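PDB 4GRX: aminotransferase from Paracoccus denitrificans, which probably transfers amino groups between amines or omega-amino acids and keto acceptors, using a pyridoxal-phosphate cofactor, as in other class III aminotransferases. Local coordinates for residues E355-N360 with P438-E443; P366-G371 with I387-A392. One frame throughout, in Å; residues are numbered along the deposited sequence.

Contact 1: residues E355-N360 with P438-E443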
loop_
_atom_site.group_PDB
_atom_site.type_symbol
_atom_site.label_atom_id
_atom_site.label_comp_id
_atom_site.label_asym_id
_atom_site.label_seq_id
_atom_site.Cartn_x
_atom_site.Cartn_y
_atom_site.Cartn_z
ATOM N N GLU A 355 17.589 12.210 19.984
ATOM C CA GLU A 355 18.172 11.240 20.904
ATOM C C GLU A 355 19.403 10.602 20.288
ATOM O O GLU A 355 19.743 9.468 20.620
ATOM C CB GLU A 355 17.167 10.169 21.337
ATOM C CG GLU A 355 16.012 10.685 22.179
ATOM C CD GLU A 355 14.985 9.614 22.535
ATOM O OE1 GLU A 355 15.360 8.420 22.641
ATOM O OE2 GLU A 355 13.788 9.969 22.707
ATOM N N GLY A 356 20.047 11.329 19.376
ATOM C CA GLY A 356 21.411 11.029 18.945
ATOM C C GLY A 356 21.653 10.062 17.803
ATOM O O GLY A 356 22.801 9.830 17.429
ATOM N N LEU A 357 20.601 9.495 17.226
ATOM C CA LEU A 357 20.796 8.472 16.189
ATOM C C LEU A 357 21.427 9.024 14.919
ATOM O O LEU A 357 22.444 8.503 14.463
ATOM C CB LEU A 357 19.495 7.737 15.876
ATOM C CG LEU A 357 19.336 6.436 16.669
ATOM C CD1 LEU A 357 19.153 6.688 18.159
ATOM C CD2 LEU A 357 18.169 5.633 16.108
ATOM N N ALA A 358 20.812 10.068 14.361
ATOM C CA ALA A 358 21.342 10.818 13.206
ATOM C C ALA A 358 22.756 11.352 13.428
ATOM O O ALA A 358 23.594 11.249 12.525
ATOM C CB ALA A 358 20.404 11.954 12.834
ATOM N N GLU A 359 23.025 11.904 14.622
ATOM C CA GLU A 359 24.373 12.390 14.924
ATOM C C GLU A 359 25.367 11.237 14.938
ATOM O O GLU A 359 26.497 11.378 14.458
ATOM C CB GLU A 359 24.442 13.200 16.227
ATOM C CG GLU A 359 25.820 13.799 16.540
ATOM C CD GLU A 359 26.263 14.902 15.574
ATOM O OE1 GLU A 359 25.906 14.878 14.374
ATOM O OE2 GLU A 359 26.991 15.818 16.008
ATOM N N ASN A 360 24.935 10.089 15.451
ATOM C CA ASN A 360 25.760 8.877 15.412
ATOM C C ASN A 360 26.231 8.510 13.991
ATOM O O ASN A 360 27.355 8.033 13.808
ATOM C CB ASN A 360 25.029 7.709 16.068
ATOM C CG ASN A 360 25.966 6.599 16.494
ATOM O OD1 ASN A 360 26.842 6.800 17.338
ATOM N ND2 ASN A 360 25.775 5.411 15.928
ATOM N N PRO A 438 21.615 -0.306 11.099
ATOM C CA PRO A 438 20.887 0.697 11.894
ATOM C C PRO A 438 21.799 1.833 12.384
ATOM O O PRO A 438 23.022 1.677 12.512
ATOM C CB PRO A 438 20.374 -0.104 13.093
ATOM C CG PRO A 438 20.433 -1.529 12.680
ATOM C CD PRO A 438 21.589 -1.635 11.738
ATOM N N PHE A 439 21.183 2.975 12.656
ATOM C CA PHE A 439 21.895 4.123 13.205
ATOM C C PHE A 439 22.465 3.858 14.609
ATOM O O PHE A 439 23.499 4.406 14.967
ATOM C CB PHE A 439 20.988 5.359 13.208
ATOM C CG PHE A 439 20.468 5.770 11.838
ATOM C CD1 PHE A 439 19.433 6.700 11.735
ATOM C CD2 PHE A 439 21.000 5.235 10.656
ATOM C CE1 PHE A 439 18.954 7.093 10.490
ATOM C CE2 PHE A 439 20.518 5.623 9.409
ATOM C CZ PHE A 439 19.495 6.555 9.325
ATOM N N ILE A 440 21.811 3.007 15.392
ATOM C CA ILE A 440 22.264 2.671 16.759
ATOM C C ILE A 440 23.578 1.865 16.830
ATOM O O ILE A 440 23.974 1.387 17.907
ATOM C CB ILE A 440 21.173 1.918 17.560
ATOM C CG1 ILE A 440 20.847 0.569 16.898
ATOM C CG2 ILE A 440 19.915 2.769 17.681
ATOM C CD1 ILE A 440 20.408 -0.493 17.882
ATOM N N LEU A 441 24.249 1.735 15.689
ATOM C CA LEU A 441 25.429 0.887 15.540
ATOM C C LEU A 441 26.664 1.450 16.244
ATOM O O LEU A 441 27.041 2.608 16.006
ATOM C CB LEU A 441 25.747 0.672 14.057
ATOM C CG LEU A 441 26.741 -0.453 13.768
ATOM C CD1 LEU A 441 26.015 -1.795 13.703
ATOM C CD2 LEU A 441 27.492 -0.174 12.476
ATOM N N THR A 442 27.296 0.609 17.070
ATOM C CA THR A 442 28.471 0.985 17.865
ATOM C C THR A 442 29.766 0.654 17.115
ATOM O O THR A 442 29.782 -0.241 16.269
ATOM C CB THR A 442 28.495 0.271 19.249
ATOM O OG1 THR A 442 28.824 -1.122 19.087
ATOM C CG2 THR A 442 27.159 0.411 20.004
ATOM N N GLU A 443 30.850 1.360 17.433
ATOM C CA GLU A 443 32.146 1.137 16.773
ATOM C C GLU A 443 32.558 -0.330 16.763
ATOM O O GLU A 443 33.183 -0.792 15.810
ATOM C CB GLU A 443 33.249 1.993 17.407
ATOM C CG GLU A 443 32.935 3.482 17.393
ATOM C CD GLU A 443 33.991 4.335 18.070
ATOM O OE1 GLU A 443 35.095 3.819 18.338
ATOM O OE2 GLU A 443 33.723 5.533 18.328
#
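N360 meets F439 and L441 where the first turn of helix 357-375 settles on a type I beta turn, P438 to L441, in the C-terminal part of a fold type I, PLP-dependent aminotransferase. The pairing illustrates how one side-chain amide can join a helix start to a loop through two of the loop's backbone carbonyls. N360 CB begins beside the turn, 3.8 Å from F439 O. The next step is set by the first torsion: CG stands anti to the backbone N (chi1 -160°), which carries the amide across to the loop, and CG comes to 3.6 Å from F439 O. At the tip, ND2 spends one N-H on each of two carbonyls. The bond to F439 O, 2.7 Å from ND2, enters almost head-on to the carbonyl but leaves the amide plane by 22°. The bond to L441 O, 3.1 Å from ND2, is straighter at the hydrogen, lies in the amide plane, and approaches its carbonyl from a tilted direction. Gripped at both hydrogens, the amide has little freedom to rotate. A leucine in place of N360 would probably leave the F439 and L441 carbonyls without this shared donor and let the turn shift against the helix. Beside the amide the contact is apolar. L357 crosses F439 at about a right angle, with CB to CB at 3.9 Å, and L357 CB sits at the edge of the phenyl ring. Beyond the two segments, the F439 side chain also touches V361 of the same helix. I440 runs alongside L357, pointing the same way, and its CG2 methyl meets L357 CD2 at 3.7 Å.

Contact 2: residues P366-G371 with I387-A392; sequences PRFEAG and IGFMWA
F368 and W391 carry most of this contact, in which helix 357-375 lies against the beta hairpin formed by strands 381-387 and 390-395. The hairpin reverses through a type II' turn, I387 to M390, with G388 at the corner that needs a positive phi. F368 leaves the helix with CG anti to its backbone N (chi1 -156°), which lays the ring over the indole. The two side chains slide past each other in opposite directions, and W391 CD1 stands over the middle of the phenyl face, 3.5 Å from F368 CE1. The phenyl and the five-membered ring of the indole are inclined by 34°, so this is neither a parallel stack nor a T-shape. The edge of F368 turns instead to F389: F368 CD2 lies 3.8 Å from F389 CD1 in an edge-to-face pair whose centroids are 5.5 Å apart. At the next residue of the helix, the extended chain of E369 passes the six-membered part of the indole, its CG 3.7 Å from W391 CH2. The opposite indole face receives the backbone N of I387, so the tryptophan is held between its own hairpin and the helix. Residues M446 and M449 of helix 443-463 add to the surroundings of F368. W391 NE1 appears to donate to G388 O from above the carbonyl plane, at a modelled length that is implausibly short. The chemistry suggests that helix and hairpin meet here mainly through aromatic and apolar surfaces, with the indole N-H probably turned to the hairpin's own turn.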
loop_
_atom_site.group_PDB
_atom_site.type_symbol
_atom_site.label_atom_id
_atom_site.label_comp_id
_atom_site.label_asym_id
_atom_site.label_seq_id
_atom_site.Cartn_x
_atom_site.Cartn_y
_atom_site.Cartn_z
ATOM N N PRO A 366 33.120 8.664 8.816
ATOM C CA PRO A 366 34.544 8.591 8.463
ATOM C C PRO A 366 35.126 7.192 8.626
ATOM O O PRO A 366 35.763 6.692 7.702
ATOM C CB PRO A 366 35.192 9.557 9.456
ATOM C CG PRO A 366 34.137 10.575 9.690
ATOM C CD PRO A 366 32.864 9.786 9.745
ATOM N N ARG A 367 34.904 6.578 9.789
ATOM C CA ARG A 367 35.382 5.227 10.072
ATOM C C ARG A 367 34.805 4.156 9.123
ATOM O O ARG A 367 35.530 3.242 8.690
ATOM C CB ARG A 367 35.061 4.863 11.507
ATOM C CG ARG A 367 35.518 3.473 11.887
ATOM C CD ARG A 367 34.929 3.061 13.224
ATOM N NE ARG A 367 35.539 1.834 13.728
ATOM C CZ ARG A 367 36.606 1.820 14.512
ATOM N NH1 ARG A 367 37.174 2.962 14.868
ATOM N NH2 ARG A 367 37.112 0.670 14.930
ATOM N N PHE A 368 33.506 4.278 8.825
ATOM C CA PHE A 368 32.783 3.404 7.897
ATOM C C PHE A 368 33.437 3.480 6.531
ATOM O O PHE A 368 33.703 2.455 5.906
ATOM C CB PHE A 368 31.333 3.880 7.784
ATOM C CG PHE A 368 30.344 2.816 7.360
ATOM C CD1 PHE A 368 30.687 1.820 6.442
ATOM C CD2 PHE A 368 29.037 2.850 7.849
ATOM C CE1 PHE A 368 29.765 0.860 6.056
ATOM C CE2 PHE A 368 28.103 1.906 7.458
ATOM C CZ PHE A 368 28.469 0.907 6.560
ATOM N N GLU A 369 33.700 4.704 6.079
ATOM C CA GLU A 369 34.391 4.945 4.817
ATOM C C GLU A 369 35.821 4.403 4.784
ATOM O O GLU A 369 36.296 3.949 3.734
ATOM C CB GLU A 369 34.403 6.436 4.497
ATOM C CG GLU A 369 34.905 6.749 3.099
ATOM C CD GLU A 369 34.737 8.200 2.721
ATOM O OE1 GLU A 369 34.020 8.935 3.433
ATOM O OE2 GLU A 369 35.332 8.601 1.704
ATOM N N ALA A 370 36.502 4.459 5.928
ATOM C CA ALA A 370 37.850 3.913 6.048
ATOM C C ALA A 370 37.860 2.387 5.887
ATOM O O ALA A 370 38.739 1.841 5.227
ATOM C CB ALA A 370 38.474 4.331 7.366
ATOM N N GLY A 371 36.864 1.715 6.466
ATOM C CA GLY A 371 36.723 0.263 6.352
ATOM C C GLY A 371 36.550 -0.211 4.919
ATOM O O GLY A 371 37.206 -1.156 4.480
ATOM N N ILE A 387 27.779 7.173 1.292
ATOM C CA ILE A 387 27.820 8.341 2.158
ATOM C C ILE A 387 27.105 8.003 3.474
ATOM O O ILE A 387 26.252 7.103 3.504
ATOM C CB ILE A 387 27.190 9.557 1.436
ATOM C CG1 ILE A 387 27.515 10.869 2.162
ATOM C CG2 ILE A 387 25.690 9.332 1.181
ATOM C CD1 ILE A 387 27.321 12.104 1.306
ATOM N N GLY A 388 27.455 8.706 4.555
ATOM C CA GLY A 388 26.821 8.494 5.852
ATOM C C GLY A 388 26.792 7.026 6.220
ATOM O O GLY A 388 27.833 6.382 6.282
ATOM N N PHE A 389 25.600 6.490 6.451
ATOM C CA PHE A 389 25.453 5.064 6.757
ATOM C C PHE A 389 24.794 4.288 5.619
ATOM O O PHE A 389 23.933 3.427 5.855
ATOM C CB PHE A 389 24.654 4.871 8.045
ATOM C CG PHE A 389 25.496 4.742 9.279
ATOM C CD1 PHE A 389 26.721 5.403 9.389
ATOM C CD2 PHE A 389 25.048 3.972 10.354
ATOM C CE1 PHE A 389 27.486 5.287 10.539
ATOM C CE2 PHE A 389 25.803 3.859 11.508
ATOM C CZ PHE A 389 27.026 4.521 11.603
ATOM N N MET A 390 25.181 4.596 4.381
ATOM C CA MET A 390 24.753 3.807 3.235
ATOM C C MET A 390 25.900 3.652 2.245
ATOM O O MET A 390 26.481 4.636 1.781
ATOM C CB MET A 390 23.482 4.384 2.603
ATOM C CG MET A 390 23.615 5.749 1.959
ATOM S SD MET A 390 22.032 6.405 1.409
ATOM C CE MET A 390 21.475 5.212 0.185
ATOM N N TRP A 391 26.253 2.403 1.960
ATOM C CA TRP A 391 27.502 2.094 1.255
ATOM C C TRP A 391 27.400 0.854 0.423
ATOM O O TRP A 391 26.564 -0.034 0.697
ATOM C CB TRP A 391 28.633 1.923 2.257
ATOM C CG TRP A 391 28.938 3.180 3.034
ATOM C CD1 TRP A 391 28.425 3.555 4.267
ATOM C CD2 TRP A 391 29.828 4.288 2.636
ATOM N NE1 TRP A 391 28.913 4.777 4.648
ATOM C CE2 TRP A 391 29.758 5.273 3.716
ATOM C CE3 TRP A 391 30.639 4.551 1.536
ATOM C CZ2 TRP A 391 30.482 6.461 3.676
ATOM C CZ3 TRP A 391 31.363 5.752 1.504
ATOM C CH2 TRP A 391 31.283 6.683 2.544
ATOM N N ALA A 392 28.248 0.782 -0.604
ATOM C CA ALA A 392 28.347 -0.414 -1.438
ATOM C C ALA A 392 29.746 -0.677 -2.008
ATOM O O ALA A 392 30.495 0.252 -2.334
ATOM C CB ALA A 392 27.314 -0.396 -2.546
#

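Both contacts draw on helix 357-375, contact 1 at its beginning and contact 2 farther along, with centres about 13 Å apart. Contact 2 is nested in the chain loop that contact 1 closes. F389 joins them: its CE2 lies 3.7 Å from P438 O and 4.1 Å from L441 CB, so the hairpin turn packs against the beta turn that receives the helix start. R276 is a second common neighbour, touched by F439 and hydrogen-bonded to the carbonyl of F389. Toward the active site, the F439 side chain touches N298, next to K297, which carries the cofactor and belongs to the delta-amino valeric acid pocket.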